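PDB 4MMO: Sso-CP2 metallo-carboxypetidase from Sulfolobus solfataricus, which probably acts as a zinc-dependent carboxypeptidase of the M20 family, hydrolysing peptide bonds at a metal site. Local coordinates for residues 68-73 with 110-115; 103-108 with 161-166; 397-402 with 424-429; 403-408 with 417-422. All blocks are in the same frame, centred on the assembly; numbering follows the deposited sequence.

Interaction 1. Residues 68-73 with 110-115; sequences IYNHYD and MARLFA
R112 of helix 102-121 meets N70 and I68 of strand 65-71, and nearly all of the contact gathers round its guanidinium group. The side chain leaves the helix with CG anti to the carbonyl carbon (chi1 -67°) and then runs extended to NE, long enough to span the 10.4 Å between the axes of the helical and strand segments. At its end NH1 lies 3.1 Å from N70 OD1 in a weak hydrogen bond, bent to 134° at the hydrogen, with the amide and guanidinium planes 59° apart. N70 ND2 is nearly as close to NH1, but both are donors; the amide nitrogen gives its hydrogen to N105 OD1 instead. The stronger partner of NH1 is M162 O, on the chain that continues from the neighbouring parallel strand 159-161. The CG2 methyl of I68 packs 3.6 Å from R112 NH1 and 3.9 Å from R112 CD, a van der Waals contact with the guanidinium end and the aliphatic chain. The strand is a central one of the mixed sheet in the catalytic part of an M20 peptidase, and the helix packs across one face of that sheet. The packing is close only round R112. Towards the end of the strand the two segments diverge: H71 makes no contact with the helical segment and turns to the zinc ion, while its ND1 donates to D73 O at 2.9 Å, in the plane of the ring. No solvent-facing side appears among the touching residues, all of them buried; on the looser flank, Y72 packs against helix 24-39.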
loop_
_atom_site.group_PDB
_atom_site.type_symbol
_atom_site.label_atom_id
_atom_site.label_comp_id
_atom_site.label_asym_id
_atom_site.label_seq_id
_atom_site.Cartn_x
_atom_site.Cartn_y
_atom_site.Cartn_z
ATOM N N ILE A 68 33.281 -23.195 2.705
ATOM C CA ILE A 68 32.161 -23.052 3.633
ATOM C C ILE A 68 31.612 -21.625 3.602
ATOM O O ILE A 68 32.345 -20.670 3.837
ATOM C CB ILE A 68 32.576 -23.419 5.074
ATOM C CG1 ILE A 68 33.029 -24.881 5.123
ATOM C CG2 ILE A 68 31.422 -23.171 6.052
ATOM C CD1 ILE A 68 33.412 -25.381 6.504
ATOM N N TYR A 69 30.319 -21.502 3.315
ATOM C CA TYR A 69 29.646 -20.209 3.246
ATOM C C TYR A 69 28.701 -20.014 4.427
ATOM O O TYR A 69 27.909 -20.895 4.758
ATOM C CB TYR A 69 28.865 -20.082 1.930
ATOM C CG TYR A 69 27.895 -18.915 1.888
ATOM C CD1 TYR A 69 26.597 -19.051 2.362
ATOM C CD2 TYR A 69 28.275 -17.683 1.368
ATOM C CE1 TYR A 69 25.708 -17.996 2.329
ATOM C CE2 TYR A 69 27.385 -16.615 1.329
ATOM C CZ TYR A 69 26.105 -16.780 1.812
ATOM O OH TYR A 69 25.214 -15.730 1.786
ATOM N N ASN A 70 28.797 -18.847 5.055
ATOM C CA ASN A 70 27.833 -18.414 6.062
ATOM C C ASN A 70 27.681 -16.898 5.970
ATOM O O ASN A 70 28.424 -16.250 5.242
ATOM C CB ASN A 70 28.285 -18.821 7.466
ATOM C CG ASN A 70 28.151 -20.313 7.716
ATOM O OD1 ASN A 70 29.141 -21.043 7.734
ATOM N ND2 ASN A 70 26.922 -20.770 7.927
ATOM N N HIS A 71 26.719 -16.330 6.687
ATOM C CA HIS A 71 26.567 -14.876 6.707
ATOM C C HIS A 71 26.389 -14.364 8.126
ATOM O O HIS A 71 25.631 -14.937 8.911
ATOM C CB HIS A 71 25.412 -14.426 5.810
ATOM C CG HIS A 71 24.070 -14.931 6.242
ATOM N ND1 HIS A 71 23.327 -14.322 7.223
ATOM C CD2 HIS A 71 23.342 -15.988 5.810
ATOM C CE1 HIS A 71 22.188 -14.983 7.382
ATOM N NE2 HIS A 71 22.176 -15.995 6.538
ATOM N N TYR A 72 27.107 -13.289 8.447
ATOM C CA TYR A 72 27.100 -12.736 9.798
ATOM C C TYR A 72 26.027 -11.665 9.991
ATOM O O TYR A 72 25.767 -11.244 11.115
ATOM C CB TYR A 72 28.483 -12.185 10.170
ATOM C CG TYR A 72 28.980 -11.053 9.297
ATOM C CD1 TYR A 72 28.672 -9.728 9.596
ATOM C CD2 TYR A 72 29.775 -11.305 8.190
ATOM C CE1 TYR A 72 29.132 -8.691 8.804
ATOM C CE2 TYR A 72 30.243 -10.277 7.392
ATOM C CZ TYR A 72 29.916 -8.971 7.702
ATOM O OH TYR A 72 30.381 -7.949 6.907
ATOM N N ASP A 73 25.397 -11.235 8.903
ATOM C CA ASP A 73 24.322 -10.255 9.000
ATOM C C ASP A 73 23.016 -10.938 9.366
ATOM O O ASP A 73 22.820 -12.114 9.059
ATOM C CB ASP A 73 24.158 -9.472 7.690
ATOM C CG ASP A 73 23.741 -10.356 6.523
ATOM O OD1 ASP A 73 24.410 -11.380 6.292
ATOM O OD2 ASP A 73 22.747 -10.031 5.838
ATOM N N MET A 110 28.857 -20.453 13.915
ATOM C CA MET A 110 29.804 -20.603 15.013
ATOM C C MET A 110 30.028 -22.078 15.341
ATOM O O MET A 110 31.137 -22.480 15.699
ATOM C CB MET A 110 29.294 -19.861 16.252
ATOM C CG MET A 110 30.278 -19.815 17.406
ATOM S SD MET A 110 31.778 -18.897 17.026
ATOM C CE MET A 110 31.133 -17.242 16.806
ATOM N N ALA A 111 28.969 -22.874 15.227
ATOM C CA ALA A 111 29.068 -24.315 15.425
ATOM C C ALA A 111 30.130 -24.891 14.498
ATOM O O ALA A 111 31.031 -25.604 14.939
ATOM C CB ALA A 111 27.725 -24.985 15.174
ATOM N N ARG A 112 30.035 -24.547 13.217
ATOM C CA ARG A 112 30.981 -25.032 12.220
ATOM C C ARG A 112 32.412 -24.647 12.577
ATOM O O ARG A 112 33.334 -25.446 12.408
ATOM C CB ARG A 112 30.630 -24.483 10.838
ATOM C CG ARG A 112 29.324 -25.010 10.279
ATOM C CD ARG A 112 29.019 -24.391 8.930
ATOM N NE ARG A 112 27.826 -24.972 8.322
ATOM C CZ ARG A 112 27.318 -24.590 7.154
ATOM N NH1 ARG A 112 27.895 -23.619 6.461
ATOM N NH2 ARG A 112 26.228 -25.177 6.682
ATOM N N LEU A 113 32.590 -23.426 13.073
ATOM C CA LEU A 113 33.911 -22.932 13.462
ATOM C C LEU A 113 34.510 -23.760 14.591
ATOM O O LEU A 113 35.697 -24.080 14.576
ATOM C CB LEU A 113 33.833 -21.470 13.912
ATOM C CG LEU A 113 34.266 -20.384 12.929
ATOM C CD1 LEU A 113 34.085 -19.014 13.572
ATOM C CD2 LEU A 113 35.707 -20.565 12.488
ATOM N N PHE A 114 33.688 -24.092 15.580
ATOM C CA PHE A 114 34.162 -24.850 16.722
ATOM C C PHE A 114 34.408 -26.319 16.358
ATOM O O PHE A 114 35.272 -26.963 16.947
ATOM C CB PHE A 114 33.200 -24.710 17.902
ATOM C CG PHE A 114 33.457 -23.483 18.736
ATOM C CD1 PHE A 114 34.522 -23.449 19.621
ATOM C CD2 PHE A 114 32.652 -22.360 18.619
ATOM C CE1 PHE A 114 34.775 -22.324 20.381
ATOM C CE2 PHE A 114 32.899 -21.231 19.378
ATOM C CZ PHE A 114 33.962 -21.213 20.260
ATOM N N ALA A 115 33.671 -26.835 15.378
ATOM C CA ALA A 115 33.933 -28.180 14.870
ATOM C C ALA A 115 35.324 -28.229 14.247
ATOM O O ALA A 115 36.108 -29.133 14.532
ATOM C CB ALA A 115 32.883 -28.588 13.849
#

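Interaction 2. Residues 103-108 with 161-166; sequences SDNKGT and IMEGAG
With chi1 at -178°, N105 places CG opposite its backbone N and lays its amide against E163, while D104 sends its carboxylate to the zinc ion. E163 answers with CG held between its backbone N and carbonyl carbon (chi1 85°) and an extended chain beyond, which carries its carboxylate to the same metal. D104 OD1 and E163 OE1 consequently stand 2.9 Å apart, a closeness of two acceptors that the shared zinc explains, with the carboxylate planes turned 40° from each other. H71 completes the set of protein ligands seen here, and the cis peptide bond between D104 and N105 belongs to this metal-binding turn at the start of helix 102-121 in the M20 peptidase fold. N105 ND2 donates to E163 O at 3.2 Å, approaching from above the carbonyl plane, and N105 OD1 is held by strand 65-71, H71 N among its donors, which fixes the amide's rotation. A water sits 2.5 Å from E163 OE1, to which it donates, and bonds weakly to S103 O and N105 ND2. One turn on, T108 CG2 packs 3.4 Å from E163 O, whereas T108 OG1 accepts from A401 N.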
loop_
_atom_site.group_PDB
_atom_site.type_symbol
_atom_site.label_atom_id
_atom_site.label_comp_id
_atom_site.label_asym_id
_atom_site.label_seq_id
_atom_site.Cartn_x
_atom_site.Cartn_y
_atom_site.Cartn_z
ATOM N N SER A 103 19.314 -18.679 14.915
ATOM C CA SER A 103 19.108 -19.712 13.915
ATOM C C SER A 103 19.701 -19.298 12.569
ATOM O O SER A 103 20.458 -20.053 11.957
ATOM C CB SER A 103 17.611 -19.979 13.764
ATOM O OG SER A 103 17.363 -20.923 12.738
ATOM N N ASP A 104 19.352 -18.091 12.126
ATOM C CA ASP A 104 19.765 -17.562 10.828
ATOM C C ASP A 104 20.642 -16.331 11.054
ATOM O O ASP A 104 20.102 -15.239 11.204
ATOM C CB ASP A 104 18.509 -17.175 10.027
ATOM C CG ASP A 104 18.826 -16.546 8.672
ATOM O OD1 ASP A 104 19.964 -16.686 8.176
ATOM O OD2 ASP A 104 17.918 -15.915 8.088
ATOM N N ASN A 105 21.974 -16.461 11.070
ATOM C CA ASN A 105 22.722 -17.671 10.718
ATOM C C ASN A 105 23.974 -17.802 11.599
ATOM O O ASN A 105 24.932 -18.487 11.242
ATOM C CB ASN A 105 23.109 -17.591 9.232
ATOM C CG ASN A 105 23.863 -18.818 8.728
ATOM O OD1 ASN A 105 24.916 -18.688 8.097
ATOM N ND2 ASN A 105 23.332 -20.010 9.002
ATOM N N LYS A 106 23.966 -17.147 12.760
ATOM C CA LYS A 106 25.164 -17.088 13.606
ATOM C C LYS A 106 25.458 -18.376 14.377
ATOM O O LYS A 106 26.618 -18.759 14.526
ATOM C CB LYS A 106 25.066 -15.929 14.600
ATOM C CG LYS A 106 25.085 -14.556 13.950
ATOM C CD LYS A 106 25.120 -13.465 15.003
ATOM C CE LYS A 106 25.189 -12.073 14.377
ATOM N NZ LYS A 106 25.123 -11.009 15.412
ATOM N N GLY A 107 24.416 -19.012 14.902
ATOM C CA GLY A 107 24.580 -20.257 15.634
ATOM C C GLY A 107 25.224 -21.324 14.761
ATOM O O GLY A 107 26.194 -21.973 15.156
ATOM N N THR A 108 24.689 -21.486 13.555
ATOM C CA THR A 108 25.221 -22.460 12.603
ATOM C C THR A 108 26.628 -22.066 12.171
ATOM O O THR A 108 27.488 -22.922 11.978
ATOM C CB THR A 108 24.317 -22.574 11.364
ATOM O OG1 THR A 108 22.988 -22.912 11.774
ATOM C CG2 THR A 108 24.837 -23.640 10.396
ATOM N N ILE A 161 29.548 -25.957 0.951
ATOM C CA ILE A 161 28.346 -26.036 1.771
ATOM C C ILE A 161 27.816 -24.628 2.041
ATOM O O ILE A 161 28.566 -23.720 2.404
ATOM C CB ILE A 161 28.570 -26.833 3.084
ATOM C CG1 ILE A 161 29.622 -26.171 3.975
ATOM C CG2 ILE A 161 28.979 -28.282 2.755
ATOM C CD1 ILE A 161 29.651 -26.734 5.384
ATOM N N MET A 162 26.516 -24.452 1.828
ATOM C CA MET A 162 25.887 -23.150 1.981
ATOM C C MET A 162 25.586 -22.884 3.456
ATOM O O MET A 162 26.132 -23.564 4.326
ATOM C CB MET A 162 24.630 -23.073 1.116
ATOM C CG MET A 162 24.904 -23.222 -0.370
ATOM S SD MET A 162 26.125 -22.048 -1.003
ATOM C CE MET A 162 25.281 -20.495 -0.676
ATOM N N GLU A 163 24.734 -21.899 3.738
ATOM C CA GLU A 163 24.576 -21.400 5.104
ATOM C C GLU A 163 24.076 -22.490 6.058
ATOM O O GLU A 163 24.343 -22.444 7.261
ATOM C CB GLU A 163 23.677 -20.143 5.145
ATOM C CG GLU A 163 22.170 -20.376 5.218
ATOM C CD GLU A 163 21.385 -19.088 5.506
ATOM O OE1 GLU A 163 20.739 -19.000 6.569
ATOM O OE2 GLU A 163 21.411 -18.147 4.689
ATOM N N GLY A 164 23.369 -23.474 5.512
ATOM C CA GLY A 164 22.894 -24.601 6.295
ATOM C C GLY A 164 21.384 -24.668 6.394
ATOM O O GLY A 164 20.673 -23.857 5.797
ATOM N N ALA A 165 20.894 -25.638 7.160
ATOM C CA ALA A 165 19.462 -25.877 7.278
ATOM C C ALA A 165 19.152 -26.463 8.644
ATOM O O ALA A 165 19.864 -27.341 9.127
ATOM C CB ALA A 165 18.997 -26.824 6.178
ATOM N N GLY A 166 18.081 -25.978 9.262
ATOM C CA GLY A 166 17.701 -26.419 10.592
ATOM C C GLY A 166 16.888 -27.700 10.590
ATOM O O GLY A 166 16.683 -28.324 9.546
HETATM O O HOH W 1 20.037 -20.405 8.564
#

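Interaction 3. Residues 397-402 with 424-429; sequences SAIGAG and IKHTEE
I399 and H426 meet with the aliphatic chain laid over the imidazole: CG1 of I399 stands 3.9 Å from the centroid of the H426 ring, 15° off the ring normal, in a CH-pi contact over one face. The methylene is displaced toward the rim on the ND1-CE1 side, its nearest ring atom being H426 ND1 at 3.8 Å. The ring reaches this place because CG of H426 is anti to the backbone N (chi1 -174°), which swings the imidazole off helix 417-433 toward the loop. The CG2 methyl of I399 lies 3.4 Å from T427 OG1, and CD1, at the end of the CG1 branch, reaches the same oxygen at 3.6 Å, the two side chains crossing at about a right angle. That hydroxyl has its polar partner within the helix, in A423 O, so its meeting with I399 is packing alone. Segment 397-402 follows edge strand 395-396 of the mixed sheet, and the last long helix of this M20 peptidase covers the loop where it leaves the sheet, with M359 of helix 354-367 also against I399. Face and edge of the imidazole thus serve different chemistry: a water in the ring plane lies 2.9 Å from H426 ND1 and accepts from G400 N at 3.0 Å, bridging loop and helix where no direct hydrogen bond joins them. NE2 of H426 makes a weak hydrogen bond with M359 O, so polar contacts at both ring nitrogens help set the plane over which I399 rests. T427 also packs on R112 and A115 of helix 102-121.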
loop_
_atom_site.group_PDB
_atom_site.type_symbol
_atom_site.label_atom_id
_atom_site.label_comp_id
_atom_site.label_asym_id
_atom_site.label_seq_id
_atom_site.Cartn_x
_atom_site.Cartn_y
_atom_site.Cartn_z
ATOM N N SER A 397 23.168 -27.555 1.108
ATOM C CA SER A 397 22.878 -26.737 2.274
ATOM C C SER A 397 22.394 -27.634 3.401
ATOM O O SER A 397 21.277 -28.155 3.366
ATOM C CB SER A 397 21.830 -25.676 1.956
ATOM O OG SER A 397 21.697 -24.773 3.041
ATOM N N ALA A 398 23.251 -27.812 4.400
ATOM C CA ALA A 398 22.953 -28.689 5.518
ATOM C C ALA A 398 23.817 -28.317 6.709
ATOM O O ALA A 398 24.824 -27.632 6.549
ATOM C CB ALA A 398 23.215 -30.109 5.128
ATOM N N ILE A 399 23.439 -28.849 7.870
ATOM C CA ILE A 399 23.951 -28.455 9.187
ATOM C C ILE A 399 23.198 -27.217 9.643
ATOM O O ILE A 399 23.132 -26.222 8.923
ATOM C CB ILE A 399 25.474 -28.192 9.229
ATOM C CG1 ILE A 399 26.244 -29.393 8.669
ATOM C CG2 ILE A 399 25.910 -27.903 10.661
ATOM C CD1 ILE A 399 27.720 -29.135 8.448
ATOM N N GLY A 400 22.619 -27.286 10.837
ATOM C CA GLY A 400 21.848 -26.178 11.368
ATOM C C GLY A 400 21.717 -26.211 12.876
ATOM O O GLY A 400 21.348 -27.231 13.462
ATOM N N ALA A 401 22.026 -25.080 13.503
ATOM C CA ALA A 401 21.896 -24.946 14.946
ATOM C C ALA A 401 20.432 -24.750 15.327
ATOM O O ALA A 401 20.043 -24.982 16.472
ATOM C CB ALA A 401 22.724 -23.780 15.429
ATOM N N GLY A 402 19.627 -24.326 14.358
ATOM C CA GLY A 402 18.236 -24.000 14.608
ATOM C C GLY A 402 17.267 -25.110 14.263
ATOM O O GLY A 402 17.665 -26.240 13.976
ATOM N N ILE A 424 27.545 -28.588 16.071
ATOM C CA ILE A 424 28.998 -28.720 16.117
ATOM C C ILE A 424 29.366 -30.170 15.810
ATOM O O ILE A 424 30.264 -30.453 15.018
ATOM C CB ILE A 424 29.555 -28.343 17.512
ATOM C CG1 ILE A 424 29.310 -26.859 17.799
ATOM C CG2 ILE A 424 31.053 -28.648 17.606
ATOM C CD1 ILE A 424 29.558 -26.452 19.243
ATOM N N LYS A 425 28.633 -31.076 16.442
ATOM C CA LYS A 425 28.861 -32.509 16.334
ATOM C C LYS A 425 28.621 -33.000 14.905
ATOM O O LYS A 425 29.428 -33.751 14.355
ATOM C CB LYS A 425 27.927 -33.200 17.319
ATOM C CG LYS A 425 28.157 -34.662 17.559
ATOM C CD LYS A 425 27.276 -35.076 18.722
ATOM C CE LYS A 425 27.241 -36.569 18.946
ATOM N NZ LYS A 425 26.290 -36.886 20.048
ATOM N N HIS A 426 27.514 -32.564 14.311
ATOM C CA HIS A 426 27.196 -32.871 12.921
ATOM C C HIS A 426 28.313 -32.418 11.988
ATOM O O HIS A 426 28.666 -33.123 11.042
ATOM C CB HIS A 426 25.877 -32.203 12.525
ATOM C CG HIS A 426 25.387 -32.575 11.162
ATOM N ND1 HIS A 426 24.257 -32.015 10.600
ATOM C CD2 HIS A 426 25.859 -33.454 10.243
ATOM C CE1 HIS A 426 24.060 -32.526 9.401
ATOM N NE2 HIS A 426 25.022 -33.403 9.158
ATOM N N THR A 427 28.877 -31.247 12.256
ATOM C CA THR A 427 29.917 -30.703 11.393
ATOM C C THR A 427 31.191 -31.531 11.504
ATOM O O THR A 427 31.856 -31.801 10.504
ATOM C CB THR A 427 30.256 -29.244 11.752
ATOM O OG1 THR A 427 29.066 -28.442 11.717
ATOM C CG2 THR A 427 31.291 -28.683 10.780
ATOM N N GLU A 428 31.534 -31.903 12.734
ATOM C CA GLU A 428 32.705 -32.731 13.001
ATOM C C GLU A 428 32.629 -34.041 12.225
ATOM O O GLU A 428 33.547 -34.382 11.481
ATOM C CB GLU A 428 32.830 -33.012 14.501
ATOM C CG GLU A 428 33.468 -31.873 15.283
ATOM C CD GLU A 428 33.363 -32.043 16.791
ATOM O OE1 GLU A 428 32.549 -32.867 17.258
ATOM O OE2 GLU A 428 34.092 -31.339 17.514
ATOM N N GLU A 429 31.525 -34.763 12.390
ATOM C CA GLU A 429 31.325 -36.019 11.676
ATOM C C GLU A 429 31.333 -35.799 10.171
ATOM O O GLU A 429 31.867 -36.621 9.425
ATOM C CB GLU A 429 30.014 -36.684 12.099
ATOM C CG GLU A 429 30.121 -37.516 13.368
ATOM C CD GLU A 429 31.083 -38.683 13.222
ATOM O OE1 GLU A 429 31.598 -39.158 14.255
ATOM O OE2 GLU A 429 31.323 -39.124 12.075
HETATM O O HOH W 2 22.445 -30.105 11.769
#

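Interaction 4. Residues 403-408 with 417-422; sequences GYYSNA and IDDYYK
The direct polar link is a single hydrogen bond, in which Y405 OH donates to D419 OD2 at 2.5 Å. The two side chains come from opposite directions, the phenol from the loop and the carboxylate from the first turn of helix 417-433. D419 OD2 is met on its anti side, 19° out of the carboxylate plane, and the ring and carboxylate planes are inclined by 44°. The same hydroxyl is hydrogen-bonded to K416 N, the residue just before the helix; two bonds therefore hold the phenol end at the point where strand 414-416 passes into the helix.

Van der Waals contact between the segments adds little and stays beside that bond. D419 OD2 lies near the plane of the Y405 ring, at its edge, 3.2 Å from Y405 CE2, and D419 CB also approaches the hydroxyl.

Within the loop, further bonds shape the backbone that bears the tyrosine. G403 N donates to S406 OG at 2.9 Å, and S406 OG also bonds to N414 O. With CG of Y405 between its backbone N and carbonyl carbon (chi1 60°), the ring lies beside that serine oxygen, which stands over one face, offset toward the rim, and the phenol points at D419.

This is a loop pinned to the beginning of a helix by a buried aspartate, joining the chain after edge strand 395-396 to the C-terminal helix of the M20 peptidase fold.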
loop_
_atom_site.group_PDB
_atom_site.type_symbol
_atom_site.label_atom_id
_atom_site.label_comp_id
_atom_site.label_asym_id
_atom_site.label_seq_id
_atom_site.Cartn_x
_atom_site.Cartn_y
_atom_site.Cartn_z
ATOM N N GLY A 403 15.981 -24.774 14.294
ATOM C CA GLY A 403 14.927 -25.728 14.014
ATOM C C GLY A 403 13.630 -25.043 13.628
ATOM O O GLY A 403 13.618 -23.861 13.276
ATOM N N TYR A 404 12.537 -25.793 13.700
ATOM C CA TYR A 404 11.213 -25.290 13.351
ATOM C C TYR A 404 10.705 -24.325 14.417
ATOM O O TYR A 404 9.939 -23.408 14.129
ATOM C CB TYR A 404 10.245 -26.467 13.216
ATOM C CG TYR A 404 8.900 -26.116 12.622
ATOM C CD1 TYR A 404 8.796 -25.641 11.321
ATOM C CD2 TYR A 404 7.730 -26.281 13.354
ATOM C CE1 TYR A 404 7.567 -25.329 10.770
ATOM C CE2 TYR A 404 6.496 -25.972 12.811
ATOM C CZ TYR A 404 6.420 -25.498 11.519
ATOM O OH TYR A 404 5.195 -25.190 10.974
ATOM N N TYR A 405 11.143 -24.553 15.651
ATOM C CA TYR A 405 10.750 -23.750 16.805
ATOM C C TYR A 405 11.424 -22.381 16.816
ATOM O O TYR A 405 11.068 -21.518 17.618
ATOM C CB TYR A 405 11.154 -24.487 18.087
ATOM C CG TYR A 405 12.648 -24.731 18.174
ATOM C CD1 TYR A 405 13.497 -23.779 18.725
ATOM C CD2 TYR A 405 13.211 -25.907 17.689
ATOM C CE1 TYR A 405 14.859 -23.992 18.793
ATOM C CE2 TYR A 405 14.576 -26.127 17.755
ATOM C CZ TYR A 405 15.396 -25.166 18.307
ATOM O OH TYR A 405 16.757 -25.380 18.378
ATOM N N SER A 406 12.397 -22.191 15.931
ATOM C CA SER A 406 13.364 -21.104 16.072
ATOM C C SER A 406 12.846 -19.689 15.796
ATOM O O SER A 406 13.485 -18.722 16.199
ATOM C CB SER A 406 14.580 -21.375 15.186
ATOM O OG SER A 406 15.400 -22.386 15.747
ATOM N N ASN A 407 11.713 -19.563 15.115
ATOM C CA ASN A 407 11.153 -18.250 14.792
ATOM C C ASN A 407 12.153 -17.337 14.073
ATOM O O ASN A 407 12.295 -16.160 14.412
ATOM C CB ASN A 407 10.627 -17.559 16.059
ATOM C CG ASN A 407 9.306 -18.135 16.537
ATOM O OD1 ASN A 407 8.452 -18.515 15.735
ATOM N ND2 ASN A 407 9.129 -18.196 17.852
ATOM N N ALA A 408 12.852 -17.885 13.085
ATOM C CA ALA A 408 13.729 -17.079 12.246
ATOM C C ALA A 408 12.879 -16.157 11.374
ATOM O O ALA A 408 11.809 -16.548 10.904
ATOM C CB ALA A 408 14.609 -17.969 11.384
ATOM N N ILE A 417 19.974 -24.883 23.127
ATOM C CA ILE A 417 21.399 -25.022 23.385
ATOM C C ILE A 417 21.879 -26.416 22.975
ATOM O O ILE A 417 22.987 -26.569 22.463
ATOM C CB ILE A 417 21.728 -24.724 24.869
ATOM C CG1 ILE A 417 21.530 -23.227 25.143
ATOM C CG2 ILE A 417 23.157 -25.152 25.214
ATOM C CD1 ILE A 417 21.835 -22.779 26.562
ATOM N N ASP A 418 21.037 -27.423 23.182
ATOM C CA ASP A 418 21.386 -28.794 22.817
ATOM C C ASP A 418 21.499 -28.953 21.300
ATOM O O ASP A 418 22.299 -29.754 20.811
ATOM C CB ASP A 418 20.353 -29.783 23.369
ATOM C CG ASP A 418 20.395 -29.894 24.887
ATOM O OD1 ASP A 418 21.405 -29.480 25.497
ATOM O OD2 ASP A 418 19.415 -30.407 25.469
ATOM N N ASP A 419 20.705 -28.188 20.555
ATOM C CA ASP A 419 20.772 -28.231 19.098
ATOM C C ASP A 419 22.050 -27.567 18.598
ATOM O O ASP A 419 22.569 -27.923 17.541
ATOM C CB ASP A 419 19.545 -27.568 18.471
ATOM C CG ASP A 419 18.281 -28.380 18.665
ATOM O OD1 ASP A 419 18.383 -29.553 19.080
ATOM O OD2 ASP A 419 17.185 -27.853 18.394
ATOM N N TYR A 420 22.557 -26.605 19.364
ATOM C CA TYR A 420 23.807 -25.942 19.015
ATOM C C TYR A 420 24.958 -26.932 19.130
ATOM O O TYR A 420 25.847 -26.971 18.280
ATOM C CB TYR A 420 24.057 -24.737 19.926
ATOM C CG TYR A 420 25.421 -24.110 19.757
ATOM C CD1 TYR A 420 25.853 -23.663 18.513
ATOM C CD2 TYR A 420 26.275 -23.955 20.841
ATOM C CE1 TYR A 420 27.102 -23.085 18.353
ATOM C CE2 TYR A 420 27.525 -23.376 20.690
ATOM C CZ TYR A 420 27.931 -22.940 19.445
ATOM O OH TYR A 420 29.172 -22.364 19.290
ATOM N N TYR A 421 24.929 -27.738 20.185
ATOM C CA TYR A 421 25.970 -28.735 20.411
ATOM C C TYR A 421 25.890 -29.876 19.402
ATOM O O TYR A 421 26.918 -30.397 18.975
ATOM C CB TYR A 421 25.901 -29.276 21.842
ATOM C CG TYR A 421 26.345 -28.269 22.878
ATOM C CD1 TYR A 421 27.621 -27.725 22.839
ATOM C CD2 TYR A 421 25.492 -27.864 23.894
ATOM C CE1 TYR A 421 28.035 -26.804 23.776
ATOM C CE2 TYR A 421 25.898 -26.940 24.839
ATOM C CZ TYR A 421 27.170 -26.414 24.774
ATOM O OH TYR A 421 27.583 -25.496 25.713
ATOM N N LYS A 422 24.679 -30.259 19.008
ATOM C CA LYS A 422 24.530 -31.293 17.985
ATOM C C LYS A 422 25.035 -30.788 16.640
ATOM O O LYS A 422 25.528 -31.567 15.826
ATOM C CB LYS A 422 23.075 -31.747 17.842
ATOM C CG LYS A 422 22.579 -32.662 18.948
ATOM C CD LYS A 422 21.346 -33.421 18.488
ATOM C CE LYS A 422 20.574 -34.024 19.645
ATOM N NZ LYS A 422 19.156 -34.284 19.267
#

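How the interactions relate
Interactions 1, 2 and 3 are buried, whereas interaction 4 is only partly so. Helix 102-121 serves both interaction 1 and interaction 2, and helix 417-433 serves interactions 3 and 4, the latter nested within the loop that interaction 3 closes. The two helices pack together through A115 and T427 and through M110 and Y420. Chemistry follows place: metal-binding carboxylates and an amide-to-carbonyl hydrogen bond at the zinc end in interaction 2, a buried arginine against the sheet in interaction 1, apolar and CH-pi packing with a water bridge in interaction 3, and one short phenol-carboxylate bond in interaction 4. A weak hydrogen bond from R112 NH2 to A398 O connects interactions 1 and 3.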